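Local coordinates for xylose isomerase domain protein TIM barrel (PDB 3TVA) that binds a magnesium ion in a xylose isomerase-like TIM barrel and is probably an isomerase, its substrate not established, at residues L157-E162 against A186-Y191; N182-N187 against S209-D214. One frame throughout, in Å; residues are numbered along the deposited sequence.

Interaction 1: L157-E162 against A186-Y191. With MG (magnesium ion), chain C.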
loop_
_atom_site.group_PDB
_atom_site.type_symbol
_atom_site.label_atom_id
_atom_site.label_comp_id
_atom_site.label_asym_id
_atom_site.label_seq_id
_atom_site.Cartn_x
_atom_site.Cartn_y
_atom_site.Cartn_z
ATOM N N LEU A 157 -6.224 1.017 3.768
ATOM C CA LEU A 157 -5.448 2.226 4.053
ATOM C C LEU A 157 -3.982 1.877 4.135
ATOM O O LEU A 157 -3.579 0.985 4.882
ATOM C CB LEU A 157 -5.883 2.869 5.377
ATOM C CG LEU A 157 -7.342 3.303 5.431
ATOM C CD1 LEU A 157 -7.746 3.827 6.821
ATOM C CD2 LEU A 157 -7.601 4.359 4.349
ATOM N N GLU A 158 -3.176 2.576 3.358
ATOM C CA GLU A 158 -1.740 2.403 3.406
ATOM C C GLU A 158 -1.187 3.037 4.697
ATOM O O GLU A 158 -1.645 4.101 5.101
ATOM C CB GLU A 158 -1.144 3.062 2.175
ATOM C CG GLU A 158 0.327 3.219 2.230
ATOM C CD GLU A 158 1.062 1.921 1.988
ATOM O OE1 GLU A 158 0.451 0.861 1.741
ATOM O OE2 GLU A 158 2.281 1.986 2.065
ATOM N N THR A 159 -0.233 2.376 5.350
ATOM C CA THR A 159 0.383 2.910 6.567
ATOM C C THR A 159 0.990 4.284 6.336
ATOM O O THR A 159 1.857 4.453 5.470
ATOM C CB THR A 159 1.571 2.054 7.035
ATOM O OG1 THR A 159 1.176 0.696 7.166
ATOM C CG2 THR A 159 2.060 2.553 8.363
ATOM N N GLY A 160 0.544 5.239 7.151
ATOM C CA GLY A 160 0.881 6.649 7.032
ATOM C C GLY A 160 1.798 7.172 8.122
ATOM O O GLY A 160 2.610 6.442 8.701
ATOM N N GLN A 161 1.668 8.464 8.382
ATOM C CA GLN A 161 2.409 9.111 9.458
ATOM C C GLN A 161 1.714 8.968 10.817
ATOM O O GLN A 161 2.317 9.248 11.859
ATOM C CB GLN A 161 2.620 10.589 9.134
ATOM C CG GLN A 161 3.661 11.301 9.997
ATOM C CD GLN A 161 3.038 12.129 11.120
ATOM O OE1 GLN A 161 1.819 12.112 11.330
ATOM N NE2 GLN A 161 3.882 12.861 11.843
ATOM N N GLU A 162 0.465 8.518 10.814
ATOM C CA GLU A 162 -0.278 8.388 12.064
ATOM C C GLU A 162 0.373 7.350 12.954
ATOM O O GLU A 162 0.855 6.319 12.487
ATOM C CB GLU A 162 -1.734 7.948 11.833
ATOM C CG GLU A 162 -2.544 8.900 11.018
ATOM C CD GLU A 162 -2.090 8.920 9.579
ATOM O OE1 GLU A 162 -1.830 10.030 9.057
ATOM O OE2 GLU A 162 -1.961 7.816 8.998
ATOM N N ALA A 186 8.001 -0.204 6.577
ATOM C CA ALA A 186 9.056 0.738 6.251
ATOM C C ALA A 186 8.552 2.171 6.332
ATOM O O ALA A 186 9.314 3.072 6.703
ATOM C CB ALA A 186 9.648 0.449 4.872
ATOM N N ASN A 187 7.269 2.381 6.026
ATOM C CA ASN A 187 6.695 3.728 6.080
ATOM C C ASN A 187 6.805 4.364 7.461
ATOM O O ASN A 187 7.088 5.548 7.581
ATOM C CB ASN A 187 5.231 3.757 5.599
ATOM C CG ASN A 187 5.105 3.516 4.089
ATOM O OD1 ASN A 187 6.106 3.467 3.372
ATOM N ND2 ASN A 187 3.871 3.391 3.604
HETATM N N MSE A 188 6.597 3.577 8.507
HETATM C CA MSE A 188 6.668 4.143 9.848
HETATM C C MSE A 188 8.082 4.504 10.262
HETATM O O MSE A 188 8.285 5.389 11.092
HETATM C CB MSE A 188 6.049 3.204 10.855
HETATM C CG MSE A 188 4.562 3.063 10.657
HETATM SE SE MSE A 188 3.907 2.149 12.214
HETATM C CE MSE A 188 4.068 3.601 13.527
ATOM N N ILE A 189 9.059 3.819 9.679
ATOM C CA ILE A 189 10.446 4.197 9.875
ATOM C C ILE A 189 10.785 5.444 9.069
ATOM O O ILE A 189 11.505 6.324 9.542
ATOM C CB ILE A 189 11.381 3.033 9.527
ATOM C CG1 ILE A 189 11.128 1.880 10.502
ATOM C CG2 ILE A 189 12.825 3.481 9.574
ATOM C CD1 ILE A 189 12.011 0.672 10.286
ATOM N N LEU A 190 10.254 5.520 7.853
ATOM C CA LEU A 190 10.508 6.667 6.989
ATOM C C LEU A 190 9.946 7.946 7.615
ATOM O O LEU A 190 10.643 8.960 7.696
ATOM C CB LEU A 190 9.941 6.418 5.587
ATOM C CG LEU A 190 10.664 5.335 4.777
ATOM C CD1 LEU A 190 9.880 4.985 3.514
ATOM C CD2 LEU A 190 12.088 5.789 4.410
ATOM N N TYR A 191 8.706 7.887 8.099
ATOM C CA TYR A 191 8.120 9.014 8.825
ATOM C C TYR A 191 8.713 9.233 10.214
ATOM O O TYR A 191 8.527 10.292 10.808
ATOM C CB TYR A 191 6.607 8.848 8.949
ATOM C CG TYR A 191 5.867 9.037 7.649
ATOM C CD1 TYR A 191 5.686 10.300 7.107
ATOM C CD2 TYR A 191 5.342 7.952 6.970
ATOM C CE1 TYR A 191 5.003 10.469 5.906
ATOM C CE2 TYR A 191 4.673 8.106 5.777
ATOM C CZ TYR A 191 4.500 9.363 5.250
ATOM O OH TYR A 191 3.826 9.495 4.061
HETATM MG MG MG C . 3.818 0.744 0.646
#
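At the C-terminal mouth of the TIM barrel, where the magnesium site lies, the end of strand 154-158 and the loop after it rest against the short helix 185-190, and the amide of Asn187 ties the two together. Its ND2 gives a good hydrogen bond to Thr159 O at 2.9 Å, lying in the plane of that carbonyl with a C=O...N angle of 151°. The same nitrogen stands 2.6 Å from Glu158 OE2, but the N-H points poorly and the bond is weak; the carboxylate and amide planes are turned 70° apart. Glu158 OE2 also binds the magnesium ion at 2.4 Å, while OE1 takes a hydrogen bond from Asn182. Glu158 gets there by a bend: CG runs anti to the backbone N (chi1 168°), then the chain folds at chi2.

Beyond the amide the contact turns apolar. Thr159 CG2 meets CG of selenomethionine Met188, which was modelled in two conformations, and the two side chains cross at about a right angle. Thr159 OG1, on the other branch, accepts a hydrogen bond from Asp184 N. Farther out, Gln161 lays its CB over one face of the Tyr191 ring, offset toward the rim, a CH-pi contact 4.0 Å from the centroid. Gly160 O approaches the same ring at CD2, 3.6 Å away. With an alanine in place of Tyr191, the methylene groups of Gln161 would probably lose the face they lie on, and a gap would be likely to open beside Gly160 O.

Chemically, one amide nitrogen holds the backbone carbonyl of Thr159 firmly and the metal-bound oxygen of Glu158 only weakly, an arrangement consistent with a second-shell role for Asn187 at the magnesium site.

Interaction 2: N182-N187 against S209-D214; sequences NFDPAN and SIHCKD. With MG (magnesium ion), chain C.
Asp184 OD2 is gripped from two directions: the magnesium ion binds it at 2.4 Å, and Lys213 NZ donates to it in a salt bridge, arriving on the syn side but tilted out of the carboxylate plane. In this part of the TIM barrel Asp184 directly follows strand 179-183, and His211 lies on the neighbouring parallel strand 207-216. The other oxygen, OD1, caps helix 185-190 from the N-cap position, accepting from Asn187 N from above the carboxylate plane and, weakly, from Ala186 N. With CG anti to the backbone N (chi1 -176°), the carboxylate of Asp184 can serve metal, lysine and helix end together. Asn187 OD1 lies 2.7 Å from Lys213 NZ.

His211 ND1 is the second ligand from these segments, 2.5 Å from the magnesium ion; Glu158 and Glu259 complete the four protein ligands. Over the centre of one face of the imidazole sits Asn182 ND2, 3.0 Å above the ring plane, with the amide and ring planes 62° apart. That amide nitrogen donates to Glu158 OE1, and His211 NE2 is hydrogen-bonded to Gln39, so Asn182 is held by another ligand, Glu158, and the imidazole by the second-shell Gln39.

The parallel strands pair through Phe183 N to Ser209 O and His211 N to Phe183 O. Phe183 and Ile210 turn to the opposite side of the sheet from Asn182 and Ser209, toward the surrounding helices, where Tyr243 of helix 240-249 touches both. Farther along, Ala186 CB packs on Lys213 CD at 3.5 Å, alongside the lysine's bent chain. At the far end, Ser209 OG donates to Asn182 OD1 at 2.6 Å, in the carbonyl plane and on a lone pair, the C=O...O angle being 120°.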
loop_
_atom_site.group_PDB
_atom_site.type_symbol
_atom_site.label_atom_id
_atom_site.label_comp_id
_atom_site.label_asym_id
_atom_site.label_seq_id
_atom_site.Cartn_x
_atom_site.Cartn_y
_atom_site.Cartn_z
ATOM N N ASN A 182 -3.516 -1.751 4.407
ATOM C CA ASN A 182 -2.347 -2.338 3.760
ATOM C C ASN A 182 -1.140 -1.969 4.602
ATOM O O ASN A 182 -0.706 -0.804 4.609
ATOM C CB ASN A 182 -2.140 -1.806 2.337
ATOM C CG ASN A 182 -0.975 -2.502 1.630
ATOM O OD1 ASN A 182 -1.133 -3.598 1.075
ATOM N ND2 ASN A 182 0.206 -1.883 1.669
ATOM N N PHE A 183 -0.566 -2.952 5.281
ATOM C CA PHE A 183 0.479 -2.636 6.242
ATOM C C PHE A 183 1.847 -2.519 5.571
ATOM O O PHE A 183 2.283 -3.427 4.843
ATOM C CB PHE A 183 0.526 -3.652 7.392
ATOM C CG PHE A 183 1.366 -3.183 8.559
ATOM C CD1 PHE A 183 2.694 -3.554 8.672
ATOM C CD2 PHE A 183 0.828 -2.330 9.522
ATOM C CE1 PHE A 183 3.477 -3.097 9.733
ATOM C CE2 PHE A 183 1.600 -1.869 10.589
ATOM C CZ PHE A 183 2.922 -2.245 10.693
ATOM N N ASP A 184 2.505 -1.388 5.808
ATOM C CA ASP A 184 3.858 -1.130 5.299
ATOM C C ASP A 184 4.801 -0.704 6.426
ATOM O O ASP A 184 4.802 0.448 6.832
ATOM C CB ASP A 184 3.879 -0.092 4.173
ATOM C CG ASP A 184 5.285 0.101 3.585
ATOM O OD1 ASP A 184 6.299 -0.102 4.282
ATOM O OD2 ASP A 184 5.403 0.437 2.403
ATOM N N PRO A 185 5.567 -1.645 6.974
ATOM C CA PRO A 185 6.419 -1.297 8.122
ATOM C C PRO A 185 7.496 -0.243 7.811
ATOM O O PRO A 185 7.864 0.526 8.703
ATOM C CB PRO A 185 7.059 -2.631 8.488
ATOM C CG PRO A 185 7.130 -3.378 7.173
ATOM C CD PRO A 185 5.946 -2.925 6.350
ATOM N N ALA A 186 8.001 -0.204 6.577
ATOM C CA ALA A 186 9.056 0.738 6.251
ATOM C C ALA A 186 8.552 2.171 6.332
ATOM O O ALA A 186 9.314 3.072 6.703
ATOM C CB ALA A 186 9.648 0.449 4.872
ATOM N N ASN A 187 7.269 2.381 6.026
ATOM C CA ASN A 187 6.695 3.728 6.080
ATOM C C ASN A 187 6.805 4.364 7.461
ATOM O O ASN A 187 7.088 5.548 7.581
ATOM C CB ASN A 187 5.231 3.757 5.599
ATOM C CG ASN A 187 5.105 3.516 4.089
ATOM O OD1 ASN A 187 6.106 3.467 3.372
ATOM N ND2 ASN A 187 3.871 3.391 3.604
ATOM N N SER A 209 -3.738 -6.682 3.760
ATOM C CA SER A 209 -2.704 -6.876 2.742
ATOM C C SER A 209 -1.445 -6.226 3.265
ATOM O O SER A 209 -1.508 -5.440 4.203
ATOM C CB SER A 209 -3.101 -6.311 1.365
ATOM O OG SER A 209 -3.323 -4.912 1.423
ATOM N N ILE A 210 -0.293 -6.544 2.697
ATOM C CA ILE A 210 0.933 -5.961 3.238
ATOM C C ILE A 210 1.940 -5.636 2.154
ATOM O O ILE A 210 1.894 -6.196 1.063
ATOM C CB ILE A 210 1.636 -6.902 4.252
ATOM C CG1 ILE A 210 2.161 -8.139 3.540
ATOM C CG2 ILE A 210 0.693 -7.317 5.418
ATOM C CD1 ILE A 210 3.596 -8.433 3.856
ATOM N N HIS A 211 2.854 -4.725 2.477
ATOM C CA HIS A 211 4.026 -4.494 1.660
ATOM C C HIS A 211 5.276 -4.938 2.406
ATOM O O HIS A 211 5.403 -4.727 3.619
ATOM C CB HIS A 211 4.100 -3.022 1.243
ATOM C CG HIS A 211 3.059 -2.649 0.233
ATOM N ND1 HIS A 211 2.735 -1.347 -0.070
ATOM C CD2 HIS A 211 2.257 -3.422 -0.541
ATOM C CE1 HIS A 211 1.775 -1.324 -0.975
ATOM N NE2 HIS A 211 1.468 -2.572 -1.285
ATOM N N CYS A 212 6.177 -5.597 1.686
ATOM C CA CYS A 212 7.481 -5.907 2.231
ATOM C C CYS A 212 8.449 -4.894 1.672
ATOM O O CYS A 212 8.781 -4.921 0.485
ATOM C CB CYS A 212 7.919 -7.321 1.844
ATOM S SG CYS A 212 6.896 -8.571 2.653
ATOM N N LYS A 213 8.893 -4.002 2.548
ATOM C CA LYS A 213 9.789 -2.919 2.175
ATOM C C LYS A 213 10.634 -2.636 3.414
ATOM O O LYS A 213 10.204 -2.923 4.534
ATOM C CB LYS A 213 8.988 -1.679 1.760
ATOM C CG LYS A 213 9.848 -0.625 1.078
ATOM C CD LYS A 213 9.388 0.788 1.377
ATOM C CE LYS A 213 8.120 1.122 0.693
ATOM N NZ LYS A 213 7.379 2.232 1.388
ATOM N N ASP A 214 11.831 -2.084 3.233
ATOM C CA ASP A 214 12.727 -1.866 4.373
ATOM C C ASP A 214 13.266 -0.434 4.373
ATOM O O ASP A 214 13.315 0.220 3.327
ATOM C CB ASP A 214 13.887 -2.873 4.331
ATOM C CG ASP A 214 14.433 -3.226 5.724
ATOM O OD1 ASP A 214 14.141 -2.512 6.712
ATOM O OD2 ASP A 214 15.175 -4.227 5.822
HETATM MG MG MG C . 3.818 0.744 0.646
#

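Overall arrangement
Both interactions are buried and meet at the magnesium ion, interaction 1 supplying one protein ligand and interaction 2 two. They share Ala186 and Asn187 of helix 185-190, whose first turn follows strand 179-183 and touches the segments from the strands flanking it, 154-158 and 207-216. Interaction 2 lies nearer the centre of the chain and is built on strand pairing and a salt bridge, with a helix cap inside its first segment. Interaction 1 has no strand pairing between its segments; it joins loop to helix through an amide and turns apolar away from the metal. Strands 154-158 and 179-183 are themselves paired, Leu157 O lying 2.8 Å from Asn182 N, which fixes the two contacts relative to each other.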